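Glycoside Hydrolase Family 43_12 (Metagenome, PDB 7JVH) probably hydrolyses glycosidic bonds in plant-derived polysaccharides or oligosaccharides, as a gut-metagenome member of glycoside hydrolase family 43, subfamily 12. Local coordinates at residues A[104-107]-A[108-111]; A[215-218]-A[219-222]; A[422-425]-A[426-429]; A[462-465]-A[466-469]. All blocks are in the same frame, centred on the assembly; numbering follows the deposited sequence.

Interaction 1: residues A[104-107]-A[108-111]; sequences LDRT and SQLD
Q109 reaches back along the loop and uses its amide oxygen to hold the backbone of D105 and R106. The stronger of the two bonds runs from R106 N to Q109 OE1, 3.0 Å, with an N-H...O angle of 155° and the donor tilted only slightly from the carbonyl plane. D105 N also donates to OE1, weakly. CG of Q109 sits beside its own backbone N (chi1 -64°) and the chain runs out extended from there, which carries the amide across to those two N-H groups. At the other end of the amide, NE2 donates to S162 O.

The R106 guanidinium lies over this amide, the two planes 28° apart and stacked, with Q109 CD 3.5 Å above the guanidinium plane and offset toward its rim. R106 NH2 and Q109 NE2 are 3.2 Å apart, but both are donors and each finds its acceptor elsewhere: NH2 in W161 O and in a salt bridge with D163. S108 OG bonds to D163 as well.

R106 O closes the turn. It accepts from Q109 N at 3.0 Å, the donor standing above the carbonyl plane, and weakly from L110 N. Elsewhere in the loop, L104 CB meets L110 CD2 at 4.1 Å; both leucines also touch I121 and E141, so this side of the loop between strands 98-102 and 120-129 rests on the next sheet of the catalytic domain.

With OE1 turned to the backbone and NE2 to S162, both ends of a buried amide are satisfied and its rotation is fixed, while the stacked R106 ties the same turn to the 161-163 loop by charge.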
loop_
_atom_site.group_PDB
_atom_site.type_symbol
_atom_site.label_atom_id
_atom_site.label_comp_id
_atom_site.label_asym_id
_atom_site.label_seq_id
_atom_site.Cartn_x
_atom_site.Cartn_y
_atom_site.Cartn_z
ATOM N N LEU A 104 4.623 -7.737 9.066
ATOM C CA LEU A 104 3.839 -7.644 10.295
ATOM C C LEU A 104 2.564 -8.464 10.127
ATOM O O LEU A 104 1.529 -7.942 9.700
ATOM C CB LEU A 104 3.522 -6.177 10.635
ATOM C CG LEU A 104 4.716 -5.206 10.669
ATOM C CD1 LEU A 104 4.278 -3.815 11.075
ATOM C CD2 LEU A 104 5.816 -5.672 11.605
ATOM N N ASP A 105 2.655 -9.758 10.467
ATOM C CA ASP A 105 1.562 -10.712 10.295
ATOM C C ASP A 105 1.045 -11.382 11.577
ATOM O O ASP A 105 0.153 -12.232 11.520
ATOM C CB ASP A 105 1.954 -11.778 9.258
ATOM C CG ASP A 105 3.206 -12.560 9.639
ATOM O OD1 ASP A 105 3.831 -12.254 10.672
ATOM O OD2 ASP A 105 3.555 -13.500 8.902
ATOM N N ARG A 106 1.604 -11.007 12.731
ATOM C CA ARG A 106 1.092 -11.437 14.025
ATOM C C ARG A 106 0.481 -10.237 14.736
ATOM O O ARG A 106 0.913 -9.095 14.539
ATOM C CB ARG A 106 2.201 -12.046 14.878
ATOM C CG ARG A 106 2.799 -13.316 14.306
ATOM C CD ARG A 106 3.715 -14.002 15.304
ATOM N NE ARG A 106 4.805 -13.127 15.745
ATOM C CZ ARG A 106 5.904 -12.851 15.041
ATOM N NH1 ARG A 106 6.091 -13.383 13.842
ATOM N NH2 ARG A 106 6.822 -12.040 15.543
ATOM N N THR A 107 -0.547 -10.507 15.555
ATOM C CA THR A 107 -1.211 -9.491 16.366
ATOM C C THR A 107 -0.267 -8.864 17.383
ATOM O O THR A 107 -0.445 -7.718 17.757
ATOM C CB THR A 107 -2.472 -10.073 17.029
ATOM O OG1 THR A 107 -3.401 -10.412 15.987
ATOM C CG2 THR A 107 -3.144 -9.069 17.960
ATOM N N SER A 108 0.755 -9.616 17.802
ATOM C CA SER A 108 1.815 -9.107 18.692
ATOM C C SER A 108 2.724 -8.057 18.044
ATOM O O SER A 108 3.447 -7.353 18.732
ATOM C CB SER A 108 2.665 -10.258 19.220
ATOM O OG SER A 108 3.276 -10.949 18.149
ATOM N N GLN A 109 2.701 -7.981 16.711
ATOM C CA GLN A 109 3.449 -6.977 15.954
ATOM C C GLN A 109 2.571 -5.791 15.573
ATOM O O GLN A 109 3.058 -4.669 15.429
ATOM C CB GLN A 109 4.017 -7.598 14.673
ATOM C CG GLN A 109 5.050 -8.697 14.891
ATOM C CD GLN A 109 5.314 -9.511 13.620
ATOM O OE1 GLN A 109 4.373 -9.948 12.942
ATOM N NE2 GLN A 109 6.593 -9.731 13.309
ATOM N N LEU A 110 1.269 -6.054 15.402
ATOM C CA LEU A 110 0.312 -5.095 14.848
ATOM C C LEU A 110 -1.110 -5.533 15.171
ATOM O O LEU A 110 -1.536 -6.625 14.786
ATOM C CB LEU A 110 0.502 -4.996 13.330
ATOM C CG LEU A 110 -0.502 -4.239 12.459
ATOM C CD1 LEU A 110 -0.557 -2.754 12.783
ATOM C CD2 LEU A 110 -0.147 -4.434 10.996
ATOM N N ASP A 111 -1.842 -4.666 15.880
ATOM C CA ASP A 111 -3.191 -4.941 16.353
ATOM C C ASP A 111 -4.053 -3.723 16.046
ATOM O O ASP A 111 -4.261 -2.871 16.914
ATOM C CB ASP A 111 -3.162 -5.230 17.854
ATOM C CG ASP A 111 -4.537 -5.455 18.451
ATOM O OD1 ASP A 111 -5.502 -5.589 17.694
ATOM O OD2 ASP A 111 -4.652 -5.494 19.692
#

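Interaction 2: residues A[215-218]-A[219-222]; sequences QIIP and GTDK
T220 lays its methyl against the branch methyl of I217, CG2 to CG2 at 3.5 Å, the two side chains meeting at a slant. Its hydroxyl lies on the backbone carbonyl of the same isoleucine: OG1 donates to I217 O at 2.6 Å, in the carbonyl plane and on a lone pair. This short bond follows from the torsion at T220, where chi1 of 66° sets OG1 between the backbone N and the carbonyl carbon and leaves CG2 beside the N, facing I217. The backbone adds a second donor, T220 N to I217 O at 3.3 Å, the donor lying 29° out of the carbonyl plane. One oxygen is therefore gripped by both the amide and the hydroxyl of a single residue.

The bond from T220 N closes a type II beta turn, I217 to T220, with P218 and G219 at its corners. P218 suits the first corner, its phi of -56° lying within the range the ring allows. G219 takes a positive phi at the second, where a beta carbon would run into P218 O. The turn interrupts strand 215-226, the outer strand of its four-stranded sheet and the partner of strand 203-210 in a beta hairpin.

That neighbouring strand supports the turn from the side. E208 N donates to T220 OG1, so the hydroxyl both gives and receives a bond, and T220 also touches W207. Before the turn, Q215 folds its amide back so that I216 N donates to Q215 OE1 at 3.2 Å, and the same oxygen accepts from H168 N.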
loop_
_atom_site.group_PDB
_atom_site.type_symbol
_atom_site.label_atom_id
_atom_site.label_comp_id
_atom_site.label_asym_id
_atom_site.label_seq_id
_atom_site.Cartn_x
_atom_site.Cartn_y
_atom_site.Cartn_z
ATOM N N GLN A 215 18.177 0.345 20.186
ATOM C CA GLN A 215 17.668 1.607 20.702
ATOM C C GLN A 215 18.684 2.701 20.371
ATOM O O GLN A 215 19.889 2.429 20.323
ATOM C CB GLN A 215 17.459 1.513 22.222
ATOM C CG GLN A 215 16.816 2.737 22.851
ATOM C CD GLN A 215 15.422 2.998 22.320
ATOM O OE1 GLN A 215 15.242 3.813 21.397
ATOM N NE2 GLN A 215 14.426 2.310 22.888
ATOM N N ILE A 216 18.187 3.921 20.127
ATOM C CA ILE A 216 19.042 5.082 19.911
ATOM C C ILE A 216 19.835 5.382 21.187
ATOM O O ILE A 216 19.384 5.044 22.286
ATOM C CB ILE A 216 18.242 6.327 19.433
ATOM C CG1 ILE A 216 17.055 6.681 20.357
ATOM C CG2 ILE A 216 17.697 6.086 18.030
ATOM C CD1 ILE A 216 17.423 7.315 21.679
ATOM N N ILE A 217 21.031 5.967 21.032
ATOM C CA ILE A 217 21.844 6.398 22.160
ATOM C C ILE A 217 21.455 7.833 22.513
ATOM O O ILE A 217 21.621 8.741 21.695
ATOM C CB ILE A 217 23.366 6.301 21.885
ATOM C CG1 ILE A 217 23.798 4.837 21.739
ATOM C CG2 ILE A 217 24.167 6.917 23.030
ATOM C CD1 ILE A 217 23.651 4.280 20.347
ATOM N N PRO A 218 20.910 8.082 23.727
ATOM C CA PRO A 218 20.598 9.445 24.169
ATOM C C PRO A 218 21.790 10.396 24.120
ATOM O O PRO A 218 22.888 10.000 24.455
ATOM C CB PRO A 218 20.121 9.235 25.611
ATOM C CG PRO A 218 19.623 7.821 25.641
ATOM C CD PRO A 218 20.527 7.063 24.720
ATOM N N GLY A 219 21.553 11.630 23.664
ATOM C CA GLY A 219 22.581 12.647 23.503
ATOM C C GLY A 219 23.316 12.657 22.170
ATOM O O GLY A 219 24.135 13.529 21.935
ATOM N N THR A 220 23.002 11.703 21.285
ATOM C CA THR A 220 23.680 11.584 19.992
ATOM C C THR A 220 22.869 12.191 18.847
ATOM O O THR A 220 23.312 12.171 17.704
ATOM C CB THR A 220 24.013 10.117 19.642
ATOM O OG1 THR A 220 22.803 9.370 19.438
ATOM C CG2 THR A 220 24.845 9.468 20.756
ATOM N N ASP A 221 21.692 12.739 19.171
ATOM C CA ASP A 221 20.801 13.323 18.182
ATOM C C ASP A 221 21.334 14.646 17.662
ATOM O O ASP A 221 21.893 15.425 18.409
ATOM C CB ASP A 221 19.380 13.504 18.721
ATOM C CG ASP A 221 19.313 14.375 19.978
ATOM O OD1 ASP A 221 20.098 14.153 20.918
ATOM O OD2 ASP A 221 18.468 15.279 20.046
ATOM N N LYS A 222 21.164 14.875 16.357
ATOM C CA LYS A 222 21.538 16.115 15.696
ATOM C C LYS A 222 20.647 16.333 14.487
ATOM O O LYS A 222 20.371 15.395 13.726
ATOM C CB LYS A 222 22.986 16.046 15.225
ATOM C CG LYS A 222 23.526 17.369 14.707
ATOM C CD LYS A 222 24.685 17.207 13.762
ATOM C CE LYS A 222 25.173 18.576 13.314
ATOM N NZ LYS A 222 26.158 18.461 12.185
#

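Interaction 3: residues A[422-425]-A[426-429]; sequences DANI and TEVQ
N424 turns its amide oxygen onto T426 and takes two hydrogen bonds there, both arriving from the same face of the amide plane. T426 OG1 donates to N424 OD1 at 2.6 Å and T426 N to the same oxygen at 2.9 Å. At N424 a chi1 of 76° puts CG between its own backbone N and carbonyl carbon, swinging OD1 forward over the turn, and T426 answers with its OG1 in the equivalent position. The bond from T426 N, two residues on, makes this an Asx turn.

A second polar link runs the other way. N424 N donates to E427 OE2, 3.0 Å and nearly straight at 160°, though it meets the oxygen from well above the carboxylate plane. The extended E427 side chain crosses that of N424 at about a right angle, and the carboxylate and amide planes are likewise almost perpendicular, 89° apart. Backbone bonding is slighter: E427 N to N424 O is weak at 3.5 Å, and it spans the type I beta turn from N424 to E427.

Apolar contact is small. A423 CB meets Q429 CB at 3.6 Å, bringing the two arms of the loop together. I425 turns away from 426-429 and packs on I462, Y464, N470 and V472 of the six-stranded sheet in the concanavalin A-like domain, while T426 packs on F498 and T500. A glycerol, probably from the crystallisation liquor, takes a bond from I425 N.

Since the closing backbone bond is weak, the shape of this surface loop probably owes more to side-chain acceptors: N424 OD1 takes the T426 N-H and hydroxyl, E427 OE2 the N-H of N424.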
loop_
_atom_site.group_PDB
_atom_site.type_symbol
_atom_site.label_atom_id
_atom_site.label_comp_id
_atom_site.label_asym_id
_atom_site.label_seq_id
_atom_site.Cartn_x
_atom_site.Cartn_y
_atom_site.Cartn_z
ATOM N N ASP A 422 -19.253 -8.864 14.986
ATOM C CA ASP A 422 -20.286 -7.969 15.500
ATOM C C ASP A 422 -20.400 -6.649 14.746
ATOM O O ASP A 422 -21.498 -6.111 14.608
ATOM C CB ASP A 422 -20.075 -7.722 16.989
ATOM C CG ASP A 422 -20.427 -8.939 17.833
ATOM O OD1 ASP A 422 -21.289 -9.746 17.411
ATOM O OD2 ASP A 422 -19.867 -9.072 18.946
ATOM N N ALA A 423 -19.270 -6.151 14.246
ATOM C CA ALA A 423 -19.191 -4.815 13.671
ATOM C C ALA A 423 -19.852 -4.732 12.305
ATOM O O ALA A 423 -19.642 -5.608 11.471
ATOM C CB ALA A 423 -17.738 -4.374 13.579
ATOM N N ASN A 424 -20.633 -3.669 12.077
ATOM C CA ASN A 424 -21.108 -3.347 10.745
ATOM C C ASN A 424 -20.011 -2.582 9.991
ATOM O O ASN A 424 -18.986 -2.242 10.540
ATOM C CB ASN A 424 -22.469 -2.628 10.768
ATOM C CG ASN A 424 -22.385 -1.176 11.172
ATOM O OD1 ASN A 424 -21.421 -0.461 10.852
ATOM N ND2 ASN A 424 -23.417 -0.712 11.874
ATOM N N ILE A 425 -20.235 -2.339 8.700
ATOM C CA ILE A 425 -19.199 -1.803 7.831
ATOM C C ILE A 425 -18.703 -0.368 8.132
ATOM O O ILE A 425 -17.577 -0.021 7.763
ATOM C CB ILE A 425 -19.585 -1.955 6.339
ATOM C CG1 ILE A 425 -18.317 -1.932 5.484
ATOM C CG2 ILE A 425 -20.590 -0.888 5.904
ATOM C CD1 ILE A 425 -18.555 -2.327 4.041
ATOM N N THR A 426 -19.528 0.428 8.820
ATOM C CA THR A 426 -19.260 1.841 9.047
ATOM C C THR A 426 -18.424 2.120 10.309
ATOM O O THR A 426 -18.137 3.268 10.611
ATOM C CB THR A 426 -20.594 2.609 9.147
ATOM O OG1 THR A 426 -21.359 2.096 10.250
ATOM C CG2 THR A 426 -21.371 2.475 7.860
ATOM N N GLU A 427 -18.040 1.051 11.016
ATOM C CA GLU A 427 -17.410 1.142 12.314
ATOM C C GLU A 427 -15.908 1.065 12.230
ATOM O O GLU A 427 -15.373 0.346 11.396
ATOM C CB GLU A 427 -17.907 0.025 13.219
ATOM C CG GLU A 427 -19.361 0.170 13.617
ATOM C CD GLU A 427 -19.823 -0.922 14.544
ATOM O OE1 GLU A 427 -19.180 -1.154 15.584
ATOM O OE2 GLU A 427 -20.844 -1.550 14.225
ATOM N N VAL A 428 -15.231 1.797 13.137
ATOM C CA VAL A 428 -13.789 1.727 13.299
ATOM C C VAL A 428 -13.514 0.522 14.211
ATOM O O VAL A 428 -13.180 0.645 15.383
ATOM C CB VAL A 428 -13.230 3.042 13.866
ATOM C CG1 VAL A 428 -11.716 2.970 14.057
ATOM C CG2 VAL A 428 -13.651 4.209 12.970
ATOM N N GLN A 429 -13.655 -0.667 13.622
ATOM C CA GLN A 429 -13.601 -1.950 14.316
ATOM C C GLN A 429 -13.175 -2.972 13.272
ATOM O O GLN A 429 -13.244 -2.692 12.080
ATOM C CB GLN A 429 -15.005 -2.326 14.832
ATOM C CG GLN A 429 -15.542 -1.457 15.961
ATOM C CD GLN A 429 -14.783 -1.670 17.244
ATOM O OE1 GLN A 429 -14.727 -2.802 17.728
ATOM N NE2 GLN A 429 -14.200 -0.591 17.826
#

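Interaction 4: residues A[462-465]-A[466-469]; sequences ICYQ and NEAC
The ring of Y464 covers the peptide that joins N466 to E467, with N466 C 3.5 Å above the ring plane and offset toward the rim. CG anti to the backbone N (chi1 -170°) turns the ring forward over the turn that follows its own strand. The hydroxyl ends up 3.0 Å from E467 N, but the angle is too poor for a hydrogen bond; Y464 OH is instead weakly bonded to R401. This ring-on-peptide contact is the closely packed half, and F435 meets the ring too.

Beside the ring contact, the backbone is bound firmly. Q465 N donates to C469 O at 2.9 Å, nearly along the C=O axis, and N466 N adds a second bond to the same oxygen at 3.2 Å. Beyond them, A468 N reaches N466 OD1 at 2.8 Å in the amide plane, an Asx turn set inside the type I turn from N466 to C469. The E467 carboxylate has its partner outside the turn, in a salt bridge with R401.

The side of the Q465 and N466 amides is looser. They do not meet directly but through a water that lies 2.8 Å from Q465 OE1 and accepts from N466 ND2 at 2.9 Å. Q465 NE2 has protein partners instead, L548 O and T557 O. All the touching residues are nonetheless buried, so the water bridges two buried side chains.

Two successive residues, Q465 and N466, facing the single residue C469 are the mark of a classic beta bulge, here at the tight connection between antiparallel strands 458-464 and 469-477 of the concanavalin A-like domain.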
loop_
_atom_site.group_PDB
_atom_site.type_symbol
_atom_site.label_atom_id
_atom_site.label_comp_id
_atom_site.label_asym_id
_atom_site.label_seq_id
_atom_site.Cartn_x
_atom_site.Cartn_y
_atom_site.Cartn_z
ATOM N N ILE A 462 -18.117 -5.845 -1.810
ATOM C CA ILE A 462 -17.793 -4.538 -1.244
ATOM C C ILE A 462 -16.715 -3.807 -2.047
ATOM O O ILE A 462 -15.690 -4.394 -2.398
ATOM C CB ILE A 462 -17.263 -4.669 0.201
ATOM C CG1 ILE A 462 -18.197 -5.523 1.051
ATOM C CG2 ILE A 462 -17.080 -3.286 0.814
ATOM C CD1 ILE A 462 -17.694 -5.782 2.442
ATOM N N CYS A 463 -16.964 -2.520 -2.316
ATOM C CA CYS A 463 -15.962 -1.558 -2.755
ATOM C C CYS A 463 -15.770 -0.542 -1.595
ATOM O O CYS A 463 -16.715 0.151 -1.199
ATOM C CB CYS A 463 -16.411 -0.870 -4.052
ATOM S SG CYS A 463 -16.811 -2.012 -5.415
ATOM N N TYR A 464 -14.535 -0.468 -1.078
ATOM C CA TYR A 464 -14.216 0.164 0.199
ATOM C C TYR A 464 -13.025 1.114 0.083
ATOM O O TYR A 464 -11.929 0.695 -0.275
ATOM C CB TYR A 464 -13.843 -0.937 1.196
ATOM C CG TYR A 464 -13.707 -0.517 2.645
ATOM C CD1 TYR A 464 -12.496 -0.030 3.153
ATOM C CD2 TYR A 464 -14.768 -0.680 3.535
ATOM C CE1 TYR A 464 -12.375 0.327 4.488
ATOM C CE2 TYR A 464 -14.641 -0.358 4.873
ATOM C CZ TYR A 464 -13.442 0.161 5.341
ATOM O OH TYR A 464 -13.264 0.540 6.663
ATOM N N GLN A 465 -13.243 2.389 0.419
ATOM C CA GLN A 465 -12.169 3.366 0.620
ATOM C C GLN A 465 -11.920 3.508 2.128
ATOM O O GLN A 465 -10.811 3.265 2.615
ATOM C CB GLN A 465 -12.543 4.698 -0.022
ATOM C CG GLN A 465 -11.626 5.887 0.255
ATOM C CD GLN A 465 -10.138 5.588 0.069
ATOM O OE1 GLN A 465 -9.386 5.739 1.019
ATOM N NE2 GLN A 465 -9.713 5.160 -1.126
ATOM N N ASN A 466 -12.969 3.882 2.861
ATOM C CA ASN A 466 -12.977 3.806 4.320
ATOM C C ASN A 466 -14.375 3.454 4.856
ATOM O O ASN A 466 -15.347 3.325 4.090
ATOM C CB ASN A 466 -12.391 5.085 4.971
ATOM C CG ASN A 466 -13.256 6.300 4.807
ATOM O OD1 ASN A 466 -14.457 6.276 5.070
ATOM N ND2 ASN A 466 -12.634 7.392 4.393
ATOM N N GLU A 467 -14.458 3.288 6.177
ATOM C CA GLU A 467 -15.673 2.849 6.852
ATOM C C GLU A 467 -16.924 3.684 6.499
ATOM O O GLU A 467 -18.042 3.210 6.643
ATOM C CB GLU A 467 -15.480 2.830 8.366
ATOM C CG GLU A 467 -15.045 4.176 8.973
ATOM C CD GLU A 467 -13.536 4.400 9.022
ATOM O OE1 GLU A 467 -12.750 3.504 8.672
ATOM O OE2 GLU A 467 -13.139 5.473 9.467
ATOM N N ALA A 468 -16.722 4.920 6.038
ATOM C CA ALA A 468 -17.802 5.843 5.675
ATOM C C ALA A 468 -17.755 6.257 4.202
ATOM O O ALA A 468 -18.430 7.196 3.786
ATOM C CB ALA A 468 -17.751 7.084 6.568
ATOM N N CYS A 469 -16.943 5.539 3.418
ATOM C CA CYS A 469 -16.791 5.758 1.986
ATOM C C CYS A 469 -16.707 4.392 1.342
ATOM O O CYS A 469 -15.612 3.880 1.061
ATOM C CB CYS A 469 -15.539 6.595 1.717
ATOM S SG CYS A 469 -15.797 8.375 1.980
HETATM O O HOH W 1 -9.949 7.035 3.391
#

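Overall arrangement
The four contacts follow one another along the chain. Interactions 1 and 2 belong to the family 43 catalytic domain, whose successive four-stranded antiparallel sheets form the five-bladed beta-propeller known for this family: interaction 1 lies in the loop from the first sheet to the second, interaction 2 on the outer strand of the third, centres 27 Å apart. Interactions 3 and 4 sit in the concanavalin A-like domain, centres 11 Å apart, and touch: T426 O lies against E467 CB and V428 CG2 by E467 OE2. They thus join a surface loop to the six-stranded sheet of their domain, whereas 1 and 2 are separate sites on the propeller, interaction 1 about 9 Å from interaction 3 at the nearest atoms.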